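Local structure of erythromycin C-12 hydroxylase (Saccharopolyspora erythraea, 2JJN) at residues L282-T296 / P307-R321. The protein hydroxylates the macrolactone ring of erythromycin D at C-12, giving erythromycin C, as a heme-dependent cytochrome P450 monooxygenase. The protein carries 2 engineered substitutions. Residues are numbered along the deposited sequence; the frame is centred on the assembly and turned at random. Where two conformers were deposited one is given.
With HEM (protoporphyrin IX containing Fe), chain B.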
# COMPACT_ATOMS: atom_id res chain seq x y z
N LEU A 282 3.92 8.89 -5.18
CA LEU A 282 4.35 7.58 -4.69
C LEU A 282 5.80 7.63 -4.21
O LEU A 282 6.12 7.04 -3.20
CB LEU A 282 4.25 6.54 -5.81
CG LEU A 282 2.88 5.88 -5.93
CD1 LEU A 282 2.76 5.22 -7.31
CD2 LEU A 282 2.63 4.81 -4.80
N ARG A 283 6.67 8.33 -4.95
CA ARG A 283 8.08 8.43 -4.49
C ARG A 283 8.16 9.26 -3.20
O ARG A 283 8.85 8.90 -2.21
CB ARG A 283 8.97 9.05 -5.56
CG ARG A 283 10.44 9.08 -5.15
CD ARG A 283 11.24 9.97 -6.13
NE ARG A 283 10.88 11.40 -6.00
CZ ARG A 283 11.39 12.20 -5.06
NH1 ARG A 283 12.27 11.71 -4.16
NH2 ARG A 283 11.02 13.49 -4.96
N TYR A 284 7.45 10.40 -3.20
CA TYR A 284 7.58 11.37 -2.16
C TYR A 284 6.97 10.92 -0.82
O TYR A 284 7.56 11.16 0.25
CB TYR A 284 6.93 12.67 -2.71
CG TYR A 284 7.21 13.93 -1.96
CD1 TYR A 284 8.46 14.52 -2.03
CD2 TYR A 284 6.20 14.55 -1.25
CE1 TYR A 284 8.68 15.75 -1.36
CE2 TYR A 284 6.41 15.76 -0.59
CZ TYR A 284 7.62 16.33 -0.65
OH TYR A 284 7.75 17.53 0.05
N ARG A 285 5.79 10.31 -0.90
CA ARG A 285 5.03 9.90 0.28
C ARG A 285 4.49 8.47 0.04
O ARG A 285 3.30 8.26 -0.13
CB ARG A 285 3.91 10.90 0.55
CG ARG A 285 4.39 12.15 1.28
CD ARG A 285 3.25 13.11 1.47
NE ARG A 285 3.65 14.13 2.46
CZ ARG A 285 3.43 15.44 2.33
NH1 ARG A 285 2.81 15.96 1.27
NH2 ARG A 285 3.84 16.26 3.32
N PRO A 286 5.39 7.50 0.04
CA PRO A 286 5.00 6.07 -0.20
C PRO A 286 4.01 5.62 0.86
O PRO A 286 4.26 5.81 2.04
CB PRO A 286 6.32 5.31 -0.06
CG PRO A 286 7.25 6.21 0.72
CD PRO A 286 6.83 7.64 0.31
N PRO A 287 2.88 5.03 0.46
CA PRO A 287 1.91 4.57 1.45
C PRO A 287 2.50 3.58 2.44
O PRO A 287 2.14 3.65 3.62
CB PRO A 287 0.82 3.95 0.58
CG PRO A 287 0.88 4.78 -0.72
CD PRO A 287 2.33 4.98 -0.91
N PHE A 288 3.40 2.70 1.99
CA PHE A 288 4.06 1.77 2.89
C PHE A 288 5.52 2.21 2.97
O PHE A 288 6.29 1.98 2.04
CB PHE A 288 4.03 0.35 2.33
CG PHE A 288 2.72 -0.33 2.46
CD1 PHE A 288 2.25 -1.07 1.39
CD2 PHE A 288 2.02 -0.32 3.64
CE1 PHE A 288 1.04 -1.78 1.49
CE2 PHE A 288 0.79 -1.01 3.75
CZ PHE A 288 0.33 -1.73 2.67
N PRO A 289 5.90 2.92 4.01
CA PRO A 289 7.29 3.42 4.08
C PRO A 289 8.33 2.37 4.40
O PRO A 289 9.56 2.62 4.22
CB PRO A 289 7.19 4.49 5.20
CG PRO A 289 6.05 4.07 6.02
CD PRO A 289 5.05 3.48 5.09
N GLN A 290 7.89 1.21 4.84
CA GLN A 290 8.81 0.14 5.25
C GLN A 290 8.25 -1.22 4.91
O GLN A 290 7.02 -1.41 4.84
CB GLN A 290 9.06 0.24 6.77
CG GLN A 290 7.79 0.18 7.61
CD GLN A 290 7.97 0.42 9.10
OE1 GLN A 290 8.96 1.00 9.55
NE2 GLN A 290 7.01 -0.06 9.88
N MET A 291 9.15 -2.18 4.67
CA MET A 291 8.79 -3.59 4.47
C MET A 291 9.64 -4.43 5.39
O MET A 291 10.69 -3.99 5.76
CB MET A 291 9.00 -4.07 3.02
CG MET A 291 7.89 -3.61 2.12
SD MET A 291 8.72 -2.31 1.29
CE MET A 291 9.44 -3.24 -0.06
N GLN A 292 9.17 -5.62 5.74
CA GLN A 292 9.88 -6.49 6.67
C GLN A 292 10.37 -7.74 6.02
O GLN A 292 9.70 -8.30 5.13
CB GLN A 292 8.97 -6.90 7.86
CG GLN A 292 8.80 -5.69 8.83
CD GLN A 292 7.74 -4.70 8.37
OE1 GLN A 292 7.94 -3.47 8.33
NE2 GLN A 292 6.59 -5.24 8.02
N ARG A 293 11.57 -8.14 6.44
CA ARG A 293 12.20 -9.43 6.04
C ARG A 293 12.75 -10.12 7.28
O ARG A 293 12.85 -9.51 8.34
CB ARG A 293 13.32 -9.23 5.00
CG ARG A 293 12.84 -8.54 3.73
CD ARG A 293 11.90 -9.51 2.97
NE ARG A 293 11.61 -9.07 1.59
CZ ARG A 293 10.50 -8.42 1.23
NH1 ARG A 293 9.59 -8.02 2.12
NH2 ARG A 293 10.28 -8.20 -0.06
N THR A 294 13.10 -11.40 7.15
CA THR A 294 13.78 -12.09 8.26
C THR A 294 15.05 -12.74 7.71
O THR A 294 15.01 -13.37 6.68
CB THR A 294 12.87 -13.13 8.90
OG1 THR A 294 12.40 -14.04 7.91
CG2 THR A 294 11.71 -12.45 9.60
N THR A 295 16.19 -12.57 8.38
CA THR A 295 17.40 -13.19 7.86
C THR A 295 17.36 -14.71 8.08
O THR A 295 16.94 -15.20 9.14
CB THR A 295 18.66 -12.65 8.56
OG1 THR A 295 18.52 -12.80 9.96
CG2 THR A 295 18.81 -11.15 8.25
N THR A 296 17.83 -15.42 7.08
CA THR A 296 17.87 -16.90 7.18
C THR A 296 19.24 -17.41 7.61
O THR A 296 19.42 -18.61 7.84
CB THR A 296 17.54 -17.55 5.83
OG1 THR A 296 18.50 -17.19 4.83
CG2 THR A 296 16.15 -17.06 5.40
N PRO A 307 22.89 -10.78 12.40
CA PRO A 307 22.84 -12.22 12.70
C PRO A 307 21.69 -12.92 11.98
O PRO A 307 20.80 -12.27 11.42
CB PRO A 307 22.57 -12.27 14.19
CG PRO A 307 21.98 -10.96 14.49
CD PRO A 307 22.44 -9.95 13.53
N ALA A 308 21.72 -14.25 12.04
CA ALA A 308 20.59 -15.06 11.54
C ALA A 308 19.35 -14.88 12.38
O ALA A 308 19.40 -14.59 13.59
CB ALA A 308 21.01 -16.54 11.56
N ASP A 309 18.20 -15.14 11.74
CA ASP A 309 16.94 -15.23 12.49
C ASP A 309 16.54 -13.94 13.20
O ASP A 309 15.99 -13.99 14.30
CB ASP A 309 16.99 -16.42 13.49
CG ASP A 309 17.26 -17.74 12.79
OD1 ASP A 309 16.67 -17.99 11.72
OD2 ASP A 309 18.13 -18.50 13.29
N VAL A 310 16.76 -12.81 12.53
CA VAL A 310 16.26 -11.55 13.04
C VAL A 310 15.48 -10.81 11.95
O VAL A 310 15.64 -11.10 10.75
CB VAL A 310 17.40 -10.64 13.60
CG1 VAL A 310 18.17 -11.33 14.74
CG2 VAL A 310 18.36 -10.24 12.48
N MET A 311 14.60 -9.91 12.39
CA MET A 311 13.78 -9.14 11.46
C MET A 311 14.57 -7.91 10.97
O MET A 311 15.32 -7.32 11.74
CB MET A 311 12.49 -8.72 12.13
CG MET A 311 11.67 -7.77 11.30
SD MET A 311 9.90 -8.00 11.60
CE MET A 311 9.69 -9.61 10.85
N VAL A 312 14.40 -7.59 9.70
CA VAL A 312 15.06 -6.44 9.05
C VAL A 312 13.97 -5.62 8.40
O VAL A 312 13.14 -6.18 7.66
CB VAL A 312 16.02 -6.95 7.95
CG1 VAL A 312 16.69 -5.74 7.27
CG2 VAL A 312 17.08 -7.91 8.56
N ASN A 313 13.95 -4.32 8.67
CA ASN A 313 12.93 -3.37 8.14
C ASN A 313 13.66 -2.58 7.06
O ASN A 313 14.68 -1.93 7.35
CB ASN A 313 12.60 -2.42 9.33
CG ASN A 313 11.47 -2.90 10.17
OD1 ASN A 313 11.62 -3.04 11.38
ND2 ASN A 313 10.31 -3.13 9.57
N THR A 314 13.17 -2.63 5.83
CA THR A 314 13.75 -1.82 4.73
C THR A 314 12.94 -0.57 4.55
O THR A 314 11.76 -0.66 4.24
CB THR A 314 13.76 -2.55 3.38
OG1 THR A 314 12.45 -2.99 3.02
CG2 THR A 314 14.70 -3.77 3.37
N TRP A 315 13.56 0.59 4.75
CA TRP A 315 12.85 1.87 4.76
C TRP A 315 12.79 2.45 3.35
O TRP A 315 13.65 3.22 2.90
CB TRP A 315 13.53 2.82 5.73
CG TRP A 315 13.14 2.58 7.16
CD1 TRP A 315 13.73 1.73 8.01
CD2 TRP A 315 12.08 3.23 7.87
NE1 TRP A 315 13.10 1.80 9.27
CE2 TRP A 315 12.08 2.71 9.19
CE3 TRP A 315 11.09 4.16 7.49
CZ2 TRP A 315 11.14 3.12 10.16
CZ3 TRP A 315 10.18 4.58 8.45
CH2 TRP A 315 10.21 4.06 9.77
N VAL A 316 11.74 2.05 2.63
CA VAL A 316 11.51 2.60 1.29
C VAL A 316 11.40 4.15 1.34
O VAL A 316 11.86 4.85 0.45
CB VAL A 316 10.31 1.92 0.62
CG1 VAL A 316 9.72 2.78 -0.49
CG2 VAL A 316 10.80 0.56 0.05
N LEU A 317 10.78 4.68 2.39
CA LEU A 317 10.67 6.14 2.53
C LEU A 317 12.04 6.77 2.55
O LEU A 317 12.25 7.81 1.89
CB LEU A 317 9.92 6.48 3.81
CG LEU A 317 9.88 7.97 4.13
CD1 LEU A 317 9.15 8.76 2.99
CD2 LEU A 317 9.17 8.17 5.47
N SER A 318 12.98 6.18 3.30
CA SER A 318 14.33 6.76 3.34
C SER A 318 15.04 6.59 1.98
O SER A 318 15.68 7.53 1.48
CB SER A 318 15.09 6.02 4.43
OG SER A 318 16.43 6.53 4.56
N ALA A 319 14.93 5.41 1.39
CA ALA A 319 15.51 5.17 0.04
C ALA A 319 15.01 6.18 -0.94
O ALA A 319 15.78 6.67 -1.78
CB ALA A 319 15.16 3.74 -0.44
N ASN A 320 13.70 6.47 -0.89
CA ASN A 320 13.11 7.40 -1.87
C ASN A 320 13.58 8.85 -1.67
O ASN A 320 13.42 9.67 -2.56
CB ASN A 320 11.60 7.36 -1.76
CG ASN A 320 10.96 6.09 -2.36
OD1 ASN A 320 11.63 5.20 -2.88
ND2 ASN A 320 9.62 6.02 -2.23
N ARG A 321 14.07 9.19 -0.47
CA ARG A 321 14.57 10.58 -0.20
C ARG A 321 16.11 10.60 -0.18
O ARG A 321 16.72 11.58 0.29
CB ARG A 321 14.00 11.04 1.14
CG ARG A 321 12.47 11.09 1.17
CD ARG A 321 11.86 12.02 0.12
NE ARG A 321 10.48 12.30 0.45
CZ ARG A 321 10.04 13.41 1.06
NH1 ARG A 321 10.87 14.41 1.32
NH2 ARG A 321 8.75 13.54 1.37
CHA HEM B . 3.01 -6.27 -2.92
CHB HEM B . 2.82 -1.43 -2.31
CHC HEM B . -1.60 -1.38 -4.30
CHD HEM B . -1.74 -6.24 -4.16
C1A HEM B . 3.32 -4.95 -2.66
C2A HEM B . 4.61 -4.50 -2.13
C3A HEM B . 4.56 -3.18 -1.94
C4A HEM B . 3.24 -2.73 -2.35
CMA HEM B . 5.66 -2.26 -1.37
CAA HEM B . 5.83 -5.40 -1.86
CBA HEM B . 5.73 -6.09 -0.51
CGA HEM B . 7.04 -6.77 -0.11
O1A HEM B . 8.03 -6.73 -0.89
O2A HEM B . 7.04 -7.40 1.00
C1B HEM B . 1.59 -1.00 -2.81
C2B HEM B . 1.19 0.38 -2.93
C3B HEM B . -0.04 0.40 -3.50
C4B HEM B . -0.41 -0.99 -3.73
CMB HEM B . 2.12 1.51 -2.46
CAB HEM B . -0.99 1.57 -3.83
CBB HEM B . -0.50 2.71 -4.21
C1C HEM B . -2.02 -2.68 -4.43
C2C HEM B . -3.30 -3.10 -4.96
C3C HEM B . -3.34 -4.45 -4.92
C4C HEM B . -2.07 -4.92 -4.38
CMC HEM B . -4.37 -2.09 -5.47
CAC HEM B . -4.48 -5.41 -5.32
CBC HEM B . -5.26 -5.21 -6.39
C1D HEM B . -0.49 -6.64 -3.79
C2D HEM B . -0.13 -8.01 -3.63
C3D HEM B . 1.32 -8.03 -3.28
C4D HEM B . 1.72 -6.66 -3.24
CMD HEM B . -1.06 -9.25 -3.80
CAD HEM B . 2.20 -9.25 -2.98
CBD HEM B . 2.94 -9.73 -4.24
CGD HEM B . 3.88 -10.84 -3.90
O1D HEM B . 4.17 -11.08 -2.72
O2D HEM B . 4.35 -11.51 -4.85
NA HEM B . 2.50 -3.82 -2.82
NB HEM B . 0.58 -1.84 -3.27
NC HEM B . -1.33 -3.83 -4.07
ND HEM B . 0.65 -5.84 -3.55
FE HEM B . 0.67 -3.81 -3.57
O HOH W 1 14.96 -17.10 9.74
O HOH W 2 17.43 -19.53 9.74
O HOH W 3 -0.02 -3.85 -1.46
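Arg321 lays its guanidinium flat on one face of the Tyr284 ring, NH2 over the ring centre and CZ 3.9 Å from the centroid, a stacked cation-pi pair with planes 8° apart. The same group turns an edge to the backbone: NE and NH2 both donate to Tyr284 O, at 3.1 and 2.9 Å, which fixes its rotation, while NH1 pairs with Asp330. A bend at chi2 (-58°) turns the chain toward the tyrosine. Beside it, Asn320 ND2 gives a bent bond to Arg283 O and also reaches Ser345. Arg283 belongs to the ExxR motif of P450s; its NH2 salt-bridges Glu280, and its NH1 bonds to Pro329 O and, weakly, to Asn320 O. Leu317 packs CB on Pro289 CB and CD1 on Pro286 CD (3.7 Å), in the turn leading to strand 290-295. That strand pairs antiparallel with 311-315 in the P450 beta sheet. On the heme side, Arg293 meets a propionate end-on, NH2 to HEM O1A (2.8 Å) and NH1 to HEM O2A, and NH1 also holds Gln292 O. Met291 SD rests against Val316 CG2 (3.8 Å). On the sheet face opposite Arg293, Gln290 sets OE1 over one face of the Trp315 ring, toward its rim, 3.1 Å from CZ2, and substrate-binding Gln292 runs alongside Asn313. At the far end Thr295 OG1 donates to Pro307 O (2.8 Å) and accepts from Val310 N.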